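Local coordinates for esterase (Pelagibacterium halotolerans, PDB 5DWD), which probably hydrolyses carboxylic ester bonds, as a carboxylesterase of the alpha/beta-hydrolase superfamily, at residues B[43-48]-B[120-125]; B[65-70]-B[231-236]; B[90-95]-B[109-114]; B[145-150]-B[169-174]. One frame throughout, in Å; residues are numbered along the deposited sequence.

Contact 1 of 4, residues B[43-48]-B[120-125]; sequences LVVLLH and ADLWAQ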
loop_
_atom_site.group_PDB
_atom_site.type_symbol
_atom_site.label_atom_id
_atom_site.label_comp_id
_atom_site.label_asym_id
_atom_site.label_seq_id
_atom_site.Cartn_x
_atom_site.Cartn_y
_atom_site.Cartn_z
ATOM N N LEU B 43 -15.257 0.090 8.342
ATOM C CA LEU B 43 -15.876 1.395 8.316
ATOM C C LEU B 43 -15.748 1.931 6.870
ATOM O O LEU B 43 -14.648 1.896 6.297
ATOM C CB LEU B 43 -15.106 2.371 9.214
ATOM C CG LEU B 43 -15.486 3.840 9.184
ATOM C CD1 LEU B 43 -16.952 4.078 9.629
ATOM C CD2 LEU B 43 -14.560 4.600 10.113
ATOM N N VAL B 44 -16.900 2.334 6.332
ATOM C CA VAL B 44 -16.953 3.016 5.073
ATOM C C VAL B 44 -17.421 4.452 5.341
ATOM O O VAL B 44 -18.542 4.658 5.819
ATOM C CB VAL B 44 -17.840 2.247 4.092
ATOM C CG1 VAL B 44 -18.100 3.106 2.867
ATOM C CG2 VAL B 44 -17.166 0.940 3.651
ATOM N N VAL B 45 -16.556 5.441 4.949
ATOM C CA VAL B 45 -16.904 6.846 5.056
ATOM C C VAL B 45 -17.274 7.296 3.637
ATOM O O VAL B 45 -16.475 7.132 2.704
ATOM C CB VAL B 45 -15.717 7.660 5.570
ATOM C CG1 VAL B 45 -16.003 9.104 5.609
ATOM C CG2 VAL B 45 -15.345 7.162 6.989
ATOM N N LEU B 46 -18.433 7.906 3.531
ATOM C CA LEU B 46 -18.970 8.330 2.237
ATOM C C LEU B 46 -19.002 9.823 2.156
ATOM O O LEU B 46 -19.602 10.447 2.973
ATOM C CB LEU B 46 -20.436 7.831 2.105
ATOM C CG LEU B 46 -20.626 6.338 2.241
ATOM C CD1 LEU B 46 -22.008 5.969 2.739
ATOM C CD2 LEU B 46 -20.373 5.651 0.899
ATOM N N LEU B 47 -18.400 10.395 1.102
ATOM C CA LEU B 47 -18.223 11.851 0.963
ATOM C C LEU B 47 -19.052 12.336 -0.230
ATOM O O LEU B 47 -18.750 11.979 -1.413
ATOM C CB LEU B 47 -16.764 12.226 0.809
ATOM C CG LEU B 47 -15.768 11.702 1.861
ATOM C CD1 LEU B 47 -14.364 12.201 1.525
ATOM C CD2 LEU B 47 -16.212 12.196 3.243
ATOM N N HIS B 48 -20.024 13.182 0.087
ATOM C CA HIS B 48 -20.935 13.749 -0.973
ATOM C C HIS B 48 -20.298 14.795 -1.882
ATOM O O HIS B 48 -19.211 15.349 -1.596
ATOM C CB HIS B 48 -22.219 14.267 -0.345
ATOM C CG HIS B 48 -22.027 15.478 0.496
ATOM N ND1 HIS B 48 -21.797 16.721 -0.062
ATOM C CD2 HIS B 48 -21.960 15.654 1.844
ATOM C CE1 HIS B 48 -21.683 17.628 0.894
ATOM N NE2 HIS B 48 -21.712 16.999 2.059
ATOM N N ALA B 120 -9.996 11.513 12.217
ATOM C CA ALA B 120 -9.382 11.303 13.519
ATOM C C ALA B 120 -10.429 11.138 14.625
ATOM O O ALA B 120 -10.370 10.180 15.449
ATOM C CB ALA B 120 -8.439 12.442 13.842
ATOM N N ASP B 121 -11.379 12.071 14.644
ATOM C CA ASP B 121 -12.490 12.038 15.656
ATOM C C ASP B 121 -13.333 10.763 15.527
ATOM O O ASP B 121 -13.634 10.083 16.468
ATOM C CB ASP B 121 -13.380 13.283 15.536
ATOM C CG ASP B 121 -12.719 14.573 16.102
ATOM O OD1 ASP B 121 -11.703 14.456 16.833
ATOM O OD2 ASP B 121 -13.207 15.714 15.800
ATOM N N LEU B 122 -13.696 10.404 14.304
ATOM C CA LEU B 122 -14.410 9.124 14.070
ATOM C C LEU B 122 -13.681 7.857 14.542
ATOM O O LEU B 122 -14.285 6.914 15.116
ATOM C CB LEU B 122 -14.718 9.041 12.562
ATOM C CG LEU B 122 -15.573 7.885 12.151
ATOM C CD1 LEU B 122 -16.899 7.900 12.854
ATOM C CD2 LEU B 122 -15.737 7.951 10.622
ATOM N N TRP B 123 -12.389 7.774 14.240
ATOM C CA TRP B 123 -11.561 6.672 14.665
ATOM C C TRP B 123 -11.508 6.624 16.226
ATOM O O TRP B 123 -11.729 5.578 16.767
ATOM C CB TRP B 123 -10.167 6.747 14.056
ATOM C CG TRP B 123 -10.199 6.467 12.534
ATOM C CD1 TRP B 123 -11.026 5.593 11.885
ATOM C CD2 TRP B 123 -9.373 7.061 11.537
ATOM N NE1 TRP B 123 -10.757 5.598 10.520
ATOM C CE2 TRP B 123 -9.747 6.502 10.287
ATOM C CE3 TRP B 123 -8.384 8.038 11.566
ATOM C CZ2 TRP B 123 -9.158 6.903 9.105
ATOM C CZ3 TRP B 123 -7.797 8.431 10.397
ATOM C CH2 TRP B 123 -8.170 7.879 9.191
ATOM N N ALA B 124 -11.346 7.755 16.860
ATOM C CA ALA B 124 -11.350 7.819 18.338
ATOM C C ALA B 124 -12.705 7.443 18.935
ATOM O O ALA B 124 -12.796 6.780 20.010
ATOM C CB ALA B 124 -10.959 9.197 18.797
ATOM N N GLN B 125 -13.769 7.813 18.245
ATOM C CA GLN B 125 -15.112 7.512 18.716
ATOM C C GLN B 125 -15.499 6.056 18.576
ATOM O O GLN B 125 -16.209 5.549 19.430
ATOM C CB GLN B 125 -16.146 8.400 18.026
ATOM C CG GLN B 125 -16.347 9.703 18.762
ATOM C CD GLN B 125 -16.704 10.845 17.849
ATOM O OE1 GLN B 125 -17.256 10.643 16.763
ATOM N NE2 GLN B 125 -16.399 12.070 18.292
#
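L43 and L122 share a first torsion, CG anti to the backbone N (chi1 172° in L43 and -173° in L122), and this throws one leucine off strand 42-47 and the other off helix 101-126 until they meet tip to tip. The join is methyl to methyl, with CD2 of L43 3.6 Å from CD2 of L122. The same L122 methyl has a second neighbour two residues along the strand, where V45 turns CG2 to the helix at 3.7 Å from L122 CD2. One leucine tip on the helix therefore serves two residues on one face of the strand.

W123 joins from the side. Its indole crosses the L43 side chain at about a right angle, and L43 CD2 approaches the five-membered ring obliquely, 4.0 Å from W123 NE1. That N-H has its own partner, the hydroxyl of T133 at the start of the neighbouring strand, which should also limit how far the indole can turn.

The contact illustrates how a helix is laid on the central sheet of an alpha/beta-hydrolase. The two short segments run nearly antiparallel, at 151°, with their axes 11.6 Å apart at closest approach, a separation bridged by side chains alone. Strand 42-47 is itself fixed between strands 71-74 and 133-138, with backbone bonds from L43 to I134 on one side and from V44 to M72 and V74 on the other.

No hydrogen bond passes between strand and helix here. Cohesion comes from dispersion forces and the burial of methyl groups, with the one polar side-chain atom at the interface, W123 NE1, satisfied by T133.

Contact 2 of 4, residues B[65-70]-B[231-236]; sequences RDSFPD and TATAFL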
loop_
_atom_site.group_PDB
_atom_site.type_symbol
_atom_site.label_atom_id
_atom_site.label_comp_id
_atom_site.label_asym_id
_atom_site.label_seq_id
_atom_site.Cartn_x
_atom_site.Cartn_y
_atom_site.Cartn_z
ATOM N N ARG B 65 -24.896 -2.223 2.898
ATOM C CA ARG B 65 -24.983 -2.930 4.223
ATOM C C ARG B 65 -25.622 -4.329 4.019
ATOM O O ARG B 65 -25.290 -5.268 4.786
ATOM C CB ARG B 65 -25.683 -2.113 5.311
ATOM C CG ARG B 65 -27.166 -2.046 5.131
ATOM C CD ARG B 65 -27.883 -1.141 6.117
ATOM N NE ARG B 65 -27.398 -1.097 7.494
ATOM C CZ ARG B 65 -28.118 -0.618 8.511
ATOM N NH1 ARG B 65 -29.370 -0.130 8.310
ATOM N NH2 ARG B 65 -27.600 -0.627 9.755
ATOM N N ASP B 66 -26.451 -4.518 2.983
ATOM C CA ASP B 66 -26.967 -5.870 2.652
ATOM C C ASP B 66 -25.867 -6.888 2.309
ATOM O O ASP B 66 -26.033 -8.090 2.562
ATOM C CB ASP B 66 -27.971 -5.807 1.494
ATOM C CG ASP B 66 -29.273 -5.122 1.893
ATOM O OD1 ASP B 66 -29.608 -4.971 3.103
ATOM O OD2 ASP B 66 -29.992 -4.786 0.958
ATOM N N SER B 67 -24.761 -6.429 1.708
ATOM C CA SER B 67 -23.648 -7.258 1.343
ATOM C C SER B 67 -22.545 -7.351 2.349
ATOM O O SER B 67 -21.809 -8.315 2.308
ATOM C CB SER B 67 -23.037 -6.839 -0.010
ATOM O OG SER B 67 -24.005 -6.963 -1.024
ATOM N N PHE B 68 -22.455 -6.407 3.271
ATOM C CA PHE B 68 -21.318 -6.205 4.167
ATOM C C PHE B 68 -21.813 -6.016 5.564
ATOM O O PHE B 68 -21.901 -4.930 6.138
ATOM C CB PHE B 68 -20.460 -5.000 3.652
ATOM C CG PHE B 68 -19.981 -5.200 2.278
ATOM C CD1 PHE B 68 -19.135 -6.207 2.001
ATOM C CD2 PHE B 68 -20.422 -4.448 1.233
ATOM C CE1 PHE B 68 -18.764 -6.470 0.716
ATOM C CE2 PHE B 68 -20.030 -4.706 -0.060
ATOM C CZ PHE B 68 -19.181 -5.694 -0.316
ATOM N N PRO B 69 -22.215 -7.130 6.215
ATOM C CA PRO B 69 -22.928 -6.977 7.449
ATOM C C PRO B 69 -22.112 -6.577 8.640
ATOM O O PRO B 69 -22.671 -6.215 9.642
ATOM C CB PRO B 69 -23.521 -8.388 7.669
ATOM C CG PRO B 69 -22.529 -9.249 7.049
ATOM C CD PRO B 69 -22.171 -8.530 5.778
ATOM N N ASP B 70 -20.784 -6.588 8.529
ATOM C CA ASP B 70 -19.919 -6.136 9.638
ATOM C C ASP B 70 -19.306 -4.753 9.415
ATOM O O ASP B 70 -18.417 -4.337 10.159
ATOM C CB ASP B 70 -18.782 -7.146 9.815
ATOM C CG ASP B 70 -19.273 -8.571 10.110
ATOM O OD1 ASP B 70 -20.246 -8.730 10.888
ATOM O OD2 ASP B 70 -18.680 -9.503 9.528
ATOM N N THR B 231 -19.080 -2.642 -10.029
ATOM C CA THR B 231 -17.602 -2.653 -9.989
ATOM C C THR B 231 -17.131 -2.354 -8.525
ATOM O O THR B 231 -16.258 -3.053 -8.008
ATOM C CB THR B 231 -17.000 -1.702 -11.003
ATOM O OG1 THR B 231 -17.381 -2.141 -12.343
ATOM C CG2 THR B 231 -15.525 -1.613 -10.858
ATOM N N ALA B 232 -17.695 -1.314 -7.917
ATOM C CA ALA B 232 -17.371 -0.938 -6.540
ATOM C C ALA B 232 -17.704 -2.019 -5.517
ATOM O O ALA B 232 -16.924 -2.309 -4.653
ATOM C CB ALA B 232 -18.004 0.402 -6.117
ATOM N N THR B 233 -18.836 -2.652 -5.687
ATOM C CA THR B 233 -19.286 -3.714 -4.774
ATOM C C THR B 233 -18.338 -4.907 -4.853
ATOM O O THR B 233 -17.888 -5.440 -3.854
ATOM C CB THR B 233 -20.746 -4.165 -5.070
ATOM O OG1 THR B 233 -21.633 -3.056 -5.015
ATOM C CG2 THR B 233 -21.205 -5.204 -4.051
ATOM N N ALA B 234 -17.963 -5.289 -6.055
ATOM C CA ALA B 234 -16.990 -6.342 -6.209
ATOM C C ALA B 234 -15.642 -6.022 -5.623
ATOM O O ALA B 234 -14.984 -6.902 -5.092
ATOM C CB ALA B 234 -16.912 -6.767 -7.648
ATOM N N PHE B 235 -15.185 -4.762 -5.747
ATOM C CA PHE B 235 -13.955 -4.351 -5.143
ATOM C C PHE B 235 -14.052 -4.416 -3.611
ATOM O O PHE B 235 -13.119 -4.881 -2.975
ATOM C CB PHE B 235 -13.606 -2.950 -5.629
ATOM C CG PHE B 235 -12.309 -2.373 -5.089
ATOM C CD1 PHE B 235 -11.071 -2.832 -5.509
ATOM C CD2 PHE B 235 -12.307 -1.303 -4.188
ATOM C CE1 PHE B 235 -9.893 -2.215 -5.060
ATOM C CE2 PHE B 235 -11.134 -0.697 -3.768
ATOM C CZ PHE B 235 -9.932 -1.176 -4.176
ATOM N N LEU B 236 -15.146 -3.943 -3.053
ATOM C CA LEU B 236 -15.407 -4.057 -1.568
ATOM C C LEU B 236 -15.360 -5.544 -1.098
ATOM O O LEU B 236 -14.738 -5.858 -0.077
ATOM C CB LEU B 236 -16.740 -3.447 -1.220
ATOM C CG LEU B 236 -16.874 -1.974 -0.794
ATOM C CD1 LEU B 236 -15.632 -1.208 -0.531
ATOM C CD2 LEU B 236 -18.184 -1.283 -1.080
#
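F68 pushes its ring toward T233 and L236 of helix 226-239, the last helix of this alpha/beta-hydrolase fold, from the loop that leads helix 54-65 into strand 71-74. With CG beside the backbone N and anti to the carbonyl carbon (chi1 -58°), the ring extends from the loop with its CZ corner leading.

The apolar part is centred on L236. F68 CZ lies 3.4 Å from L236 CB, a tight approach, and F68 CE2 stands 3.7 Å from the same CB. The two side chains cross at about a right angle, and CB comes to the ring obliquely. The torsions of L236 lie away from the staggered positions, and the geometry of its branch is doubtful. T233 adds a looser touch, with CG2 4.2 Å from F68 CE2.

The polar part is slight. The carbonyl oxygen T233 O sits at the edge of the ring, near its plane, 3.8 Å from F68 CZ, where the positive rim of an aromatic ring would weakly attract it. The T233 hydroxyl is engaged outside the contact, with W64 NE1 and L229 O. No hydrogen bond links loop and helix.

An alanine in place of F68 would probably open a gap between the loop and helix 226-239, leaving L236 CB and T233 without their aromatic neighbour. On the loop side the ring is backed by its chain neighbour: S67 CB lies 3.7 Å above the plane of the F68 ring, offset toward the rim.

Contact 3 of 4, residues B[90-95]-B[109-114]; sequences EWFPLD and ETAHPV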
loop_
_atom_site.group_PDB
_atom_site.type_symbol
_atom_site.label_atom_id
_atom_site.label_comp_id
_atom_site.label_asym_id
_atom_site.label_seq_id
_atom_site.Cartn_x
_atom_site.Cartn_y
_atom_site.Cartn_z
ATOM N N GLU B 90 -21.017 22.121 0.771
ATOM C CA GLU B 90 -19.832 22.077 -0.062
ATOM C C GLU B 90 -18.607 21.810 0.763
ATOM O O GLU B 90 -18.543 22.275 1.942
ATOM C CB GLU B 90 -19.649 23.394 -0.884
ATOM C CG GLU B 90 -19.447 24.629 0.024
ATOM C CD GLU B 90 -19.424 25.968 -0.672
ATOM O OE1 GLU B 90 -20.111 26.109 -1.703
ATOM O OE2 GLU B 90 -18.687 26.888 -0.136
ATOM N N TRP B 91 -17.653 21.040 0.227
ATOM C CA TRP B 91 -16.381 20.868 0.886
ATOM C C TRP B 91 -15.590 22.174 0.764
ATOM O O TRP B 91 -14.767 22.515 1.629
ATOM C CB TRP B 91 -15.595 19.648 0.306
ATOM C CG TRP B 91 -16.285 18.394 0.563
ATOM C CD1 TRP B 91 -17.158 17.709 -0.288
ATOM C CD2 TRP B 91 -16.299 17.690 1.809
ATOM N NE1 TRP B 91 -17.672 16.659 0.404
ATOM C CE2 TRP B 91 -17.195 16.619 1.673
ATOM C CE3 TRP B 91 -15.651 17.885 3.037
ATOM C CZ2 TRP B 91 -17.466 15.732 2.710
ATOM C CZ3 TRP B 91 -15.921 16.990 4.082
ATOM C CH2 TRP B 91 -16.816 15.928 3.907
ATOM N N PHE B 92 -15.785 22.852 -0.354
ATOM C CA PHE B 92 -15.114 24.118 -0.655
ATOM C C PHE B 92 -15.888 24.820 -1.742
ATOM O O PHE B 92 -16.649 24.169 -2.476
ATOM C CB PHE B 92 -13.632 23.961 -1.020
ATOM C CG PHE B 92 -13.359 22.950 -2.131
ATOM C CD1 PHE B 92 -13.433 23.317 -3.483
ATOM C CD2 PHE B 92 -12.960 21.643 -1.848
ATOM C CE1 PHE B 92 -13.157 22.420 -4.501
ATOM C CE2 PHE B 92 -12.677 20.751 -2.858
ATOM C CZ PHE B 92 -12.744 21.173 -4.182
ATOM N N PRO B 93 -15.735 26.170 -1.833
ATOM C CA PRO B 93 -16.547 26.934 -2.791
ATOM C C PRO B 93 -16.026 26.816 -4.194
ATOM O O PRO B 93 -14.839 26.477 -4.441
ATOM C CB PRO B 93 -16.432 28.400 -2.280
ATOM C CG PRO B 93 -15.248 28.398 -1.435
ATOM C CD PRO B 93 -15.036 27.046 -0.855
ATOM N N LEU B 94 -16.984 26.979 -5.122
ATOM C CA LEU B 94 -16.705 26.964 -6.522
ATOM C C LEU B 94 -17.299 28.198 -7.177
ATOM O O LEU B 94 -18.372 28.671 -6.767
ATOM C CB LEU B 94 -17.321 25.759 -7.193
ATOM C CG LEU B 94 -16.683 24.384 -6.840
ATOM C CD1 LEU B 94 -17.519 23.267 -7.499
ATOM C CD2 LEU B 94 -15.221 24.312 -7.181
ATOM N N ASP B 95 -16.620 28.663 -8.210
ATOM C CA ASP B 95 -17.238 29.690 -9.116
ATOM C C ASP B 95 -17.569 28.996 -10.418
ATOM O O ASP B 95 -16.681 28.697 -11.211
ATOM C CB ASP B 95 -16.274 30.844 -9.304
ATOM C CG ASP B 95 -16.872 31.953 -10.154
ATOM O OD1 ASP B 95 -17.984 31.767 -10.815
ATOM O OD2 ASP B 95 -16.200 33.034 -10.150
ATOM N N GLU B 109 -7.056 22.432 -0.195
ATOM C CA GLU B 109 -6.119 22.722 0.887
ATOM C C GLU B 109 -6.773 23.254 2.153
ATOM O O GLU B 109 -6.375 22.915 3.248
ATOM C CB GLU B 109 -5.044 23.649 0.411
ATOM C CG GLU B 109 -3.873 23.546 1.352
ATOM C CD GLU B 109 -2.626 24.013 0.705
ATOM O OE1 GLU B 109 -2.037 23.216 -0.061
ATOM O OE2 GLU B 109 -2.257 25.173 0.988
ATOM N N THR B 110 -7.820 24.050 2.020
ATOM C CA THR B 110 -8.592 24.498 3.181
ATOM C C THR B 110 -9.478 23.410 3.800
ATOM O O THR B 110 -9.678 23.322 4.992
ATOM C CB THR B 110 -9.471 25.687 2.798
ATOM O OG1 THR B 110 -10.319 25.276 1.729
ATOM C CG2 THR B 110 -8.688 26.798 2.255
ATOM N N ALA B 111 -10.036 22.534 2.963
ATOM C CA ALA B 111 -10.922 21.476 3.409
ATOM C C ALA B 111 -10.184 20.289 4.038
ATOM O O ALA B 111 -10.722 19.591 4.932
ATOM C CB ALA B 111 -11.752 20.942 2.184
ATOM N N HIS B 112 -8.948 20.060 3.544
ATOM C CA HIS B 112 -8.162 18.936 4.003
ATOM C C HIS B 112 -8.059 18.784 5.511
ATOM O O HIS B 112 -8.381 17.763 6.079
ATOM C CB HIS B 112 -6.838 18.998 3.319
ATOM C CG HIS B 112 -5.845 18.029 3.837
ATOM N ND1 HIS B 112 -6.081 16.673 3.851
ATOM C CD2 HIS B 112 -4.657 18.219 4.461
ATOM C CE1 HIS B 112 -5.040 16.059 4.362
ATOM N NE2 HIS B 112 -4.155 16.983 4.726
ATOM N N PRO B 113 -7.629 19.847 6.219
ATOM C CA PRO B 113 -7.565 19.655 7.663
ATOM C C PRO B 113 -8.877 19.361 8.376
ATOM O O PRO B 113 -8.874 18.734 9.417
ATOM C CB PRO B 113 -6.938 20.994 8.171
ATOM C CG PRO B 113 -7.076 21.955 7.078
ATOM C CD PRO B 113 -7.185 21.178 5.768
ATOM N N VAL B 114 -9.998 19.849 7.825
ATOM C CA VAL B 114 -11.267 19.578 8.355
ATOM C C VAL B 114 -11.649 18.141 8.228
ATOM O O VAL B 114 -12.073 17.503 9.182
ATOM C CB VAL B 114 -12.339 20.494 7.696
ATOM C CG1 VAL B 114 -13.699 20.159 8.247
ATOM C CG2 VAL B 114 -11.981 21.970 7.938
HETATM O O HOH W 1 -13.093 24.435 2.568
#
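A111 gives its single methyl group to the backbone of W91, joining the long helix 101-126 of this alpha/beta-hydrolase to the loop after strand 89-90. A111 CB lies 3.4 Å from W91 O, and the backbones come close enough for the CA atoms of the two residues to be 6.0 Å apart. F92 meets the same methyl with the edge of its ring, near the ring plane, CD2 being 4.3 Å from A111 CB. Its CG stands between the backbone N and the carbonyl carbon (chi1 52°), which turns the ring to that side.

A water completes the first shell. It donates to W91 O at 2.7 Å and to T110 OG1 at 3.0 Å, so the loop carbonyl is tied to the helix through solvent. The T110 hydroxyl is bonded in turn to A106 O and G107 O of the preceding helical turn.

Further out, M144 of helix 140-149, which follows the probable nucleophile elbow, touches W91, F92 and A111 alike. Q140 of that helix takes the W91 N-H with OE1. Beyond F92, L94 lines the pocket that holds a polyethylene glycol fragment in the crystal. The W91 indole meets the H48 ring, their planes at about 30°, and its NE1 lies 2.8 Å from H48 O in a probable hydrogen bond.

Contact 4 of 4, residues B[145-150]-B[169-174]; sequences ALYTGL and PEKLEA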
loop_
_atom_site.group_PDB
_atom_site.type_symbol
_atom_site.label_atom_id
_atom_site.label_comp_id
_atom_site.label_asym_id
_atom_site.label_seq_id
_atom_site.Cartn_x
_atom_site.Cartn_y
_atom_site.Cartn_z
ATOM N N ALA B 145 -11.605 12.643 -1.199
ATOM C CA ALA B 145 -11.210 11.326 -0.782
ATOM C C ALA B 145 -9.768 11.029 -1.192
ATOM O O ALA B 145 -8.964 10.524 -0.408
ATOM C CB ALA B 145 -12.154 10.257 -1.274
ATOM N N LEU B 146 -9.410 11.404 -2.435
ATOM C CA LEU B 146 -8.096 11.267 -2.903
ATOM C C LEU B 146 -7.099 12.219 -2.207
ATOM O O LEU B 146 -5.985 11.804 -1.871
ATOM C CB LEU B 146 -8.057 11.452 -4.429
ATOM C CG LEU B 146 -8.749 10.312 -5.223
ATOM C CD1 LEU B 146 -8.939 10.766 -6.678
ATOM C CD2 LEU B 146 -7.950 9.017 -5.199
ATOM N N TYR B 147 -7.480 13.466 -2.036
ATOM C CA TYR B 147 -6.569 14.530 -1.551
ATOM C C TYR B 147 -6.190 14.255 -0.103
ATOM O O TYR B 147 -5.015 14.148 0.228
ATOM C CB TYR B 147 -7.272 15.869 -1.671
ATOM C CG TYR B 147 -6.322 17.053 -1.483
ATOM C CD1 TYR B 147 -5.988 17.512 -0.222
ATOM C CD2 TYR B 147 -5.722 17.634 -2.621
ATOM C CE1 TYR B 147 -5.108 18.602 -0.075
ATOM C CE2 TYR B 147 -4.858 18.685 -2.464
ATOM C CZ TYR B 147 -4.557 19.153 -1.207
ATOM O OH TYR B 147 -3.699 20.263 -1.155
ATOM N N THR B 148 -7.183 14.035 0.742
ATOM C CA THR B 148 -6.965 13.697 2.170
ATOM C C THR B 148 -6.475 12.279 2.329
ATOM O O THR B 148 -5.565 12.018 3.098
ATOM C CB THR B 148 -8.191 13.989 2.995
ATOM O OG1 THR B 148 -8.424 15.410 2.888
ATOM C CG2 THR B 148 -8.024 13.558 4.457
ATOM N N GLY B 149 -7.087 11.308 1.599
ATOM C CA GLY B 149 -6.775 9.907 1.810
ATOM C C GLY B 149 -5.302 9.590 1.597
ATOM O O GLY B 149 -4.732 8.828 2.318
ATOM N N LEU B 150 -4.730 10.176 0.571
ATOM C CA LEU B 150 -3.342 9.884 0.158
ATOM C C LEU B 150 -2.359 10.644 1.010
ATOM O O LEU B 150 -1.186 10.311 0.963
ATOM C CB LEU B 150 -3.103 10.145 -1.348
ATOM C CG LEU B 150 -3.940 9.214 -2.213
ATOM C CD1 LEU B 150 -3.724 9.579 -3.680
ATOM C CD2 LEU B 150 -3.644 7.718 -1.992
ATOM N N PRO B 169 -1.812 17.602 -8.657
ATOM C CA PRO B 169 -0.981 16.412 -8.887
ATOM C C PRO B 169 0.528 16.653 -8.643
ATOM O O PRO B 169 1.194 15.809 -8.074
ATOM C CB PRO B 169 -1.326 16.015 -10.308
ATOM C CG PRO B 169 -1.784 17.267 -10.912
ATOM C CD PRO B 169 -2.514 18.027 -9.886
ATOM N N GLU B 170 1.043 17.826 -8.957
ATOM C CA GLU B 170 2.444 18.160 -8.510
ATOM C C GLU B 170 2.633 18.243 -6.964
ATOM O O GLU B 170 3.615 17.721 -6.410
ATOM C CB GLU B 170 2.960 19.446 -9.230
ATOM N N LYS B 171 1.695 18.806 -6.243
ATOM C CA LYS B 171 1.751 18.794 -4.797
ATOM C C LYS B 171 1.701 17.354 -4.260
ATOM O O LYS B 171 2.377 17.028 -3.270
ATOM C CB LYS B 171 0.608 19.653 -4.232
ATOM C CG LYS B 171 0.944 20.337 -2.941
ATOM C CD LYS B 171 -0.274 20.864 -2.190
ATOM C CE LYS B 171 -0.739 22.163 -2.794
ATOM N NZ LYS B 171 -0.016 23.353 -2.253
ATOM N N LEU B 172 0.923 16.487 -4.936
ATOM C CA LEU B 172 0.712 15.106 -4.428
ATOM C C LEU B 172 2.015 14.307 -4.455
ATOM O O LEU B 172 2.366 13.553 -3.542
ATOM C CB LEU B 172 -0.320 14.367 -5.304
ATOM C CG LEU B 172 -0.654 12.962 -4.844
ATOM C CD1 LEU B 172 -1.242 12.933 -3.437
ATOM C CD2 LEU B 172 -1.614 12.331 -5.877
ATOM N N GLU B 173 2.734 14.448 -5.535
ATOM C CA GLU B 173 4.095 13.889 -5.625
ATOM C C GLU B 173 4.981 14.115 -4.368
ATOM O O GLU B 173 5.596 13.191 -3.870
ATOM C CB GLU B 173 4.773 14.461 -6.888
ATOM C CG GLU B 173 5.673 13.439 -7.590
ATOM C CD GLU B 173 6.287 13.963 -8.882
ATOM O OE1 GLU B 173 5.871 15.048 -9.352
ATOM O OE2 GLU B 173 7.192 13.283 -9.421
ATOM N N ALA B 174 4.944 15.326 -3.821
ATOM C CA ALA B 174 5.737 15.722 -2.685
ATOM C C ALA B 174 5.074 15.403 -1.374
ATOM O O ALA B 174 5.740 15.307 -0.368
ATOM C CB ALA B 174 6.025 17.220 -2.751
#
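Two helical regions of the alpha/beta-hydrolase fold, segments 145-150 and 169-174, are brought together here by two side-chain pairs, Y147 with K171 and L150 with L172. The leucines make the apolar half: L150 CB lies 3.9 Å from L172 CD1, and L150 CD1 reaches 4.1 Å from L172 CD2, the side chains crossing at a slant. L172 carries its CG anti to the backbone N (chi1 -178°), which swings its two methyls toward the other segment.

In the second pair the tyrosine oxygen meets the aliphatic part of a lysine. Y147 OH is 3.6 Å from K171 CD and 3.9 Å from K171 CE, a packing contact and no hydrogen bond. The lysine chain bends at chi3 and chi4, and its charged end goes to a salt bridge with E109, so the methylenes are what the tyrosine touches. R151 lies against the Y147 ring in a cation-pi contact.

Around this interface, helix 101-126 flanks Y147 through A108 and E109, strand 158-162 supports L150 through I159, and L208, in the loop after helix 196-207, packs on L172.

In the fold
From the N terminus, strand 42-47 opens contact 1 and the 65-70 loop opens contact 2; since contact 1 closes at 120-125, long before helix 226-239 closes contact 2, the two cross. Contact 3 opens and closes between the segments of both, in a short excursion from loop 90-95 to the middle of helix 101-126. Contact 4 follows contact 1 in series and falls within the wide span of contact 2. Helix 101-126 thus joins strand 42-47 at one level and the pocket loop at another. Contacts 3 and 4 adjoin, H112 ND1 lying 2.8 Å from T148 OG1, whereas contact 2 ties the loop before strand 71-74 to the last helix, across the chain's centre from both.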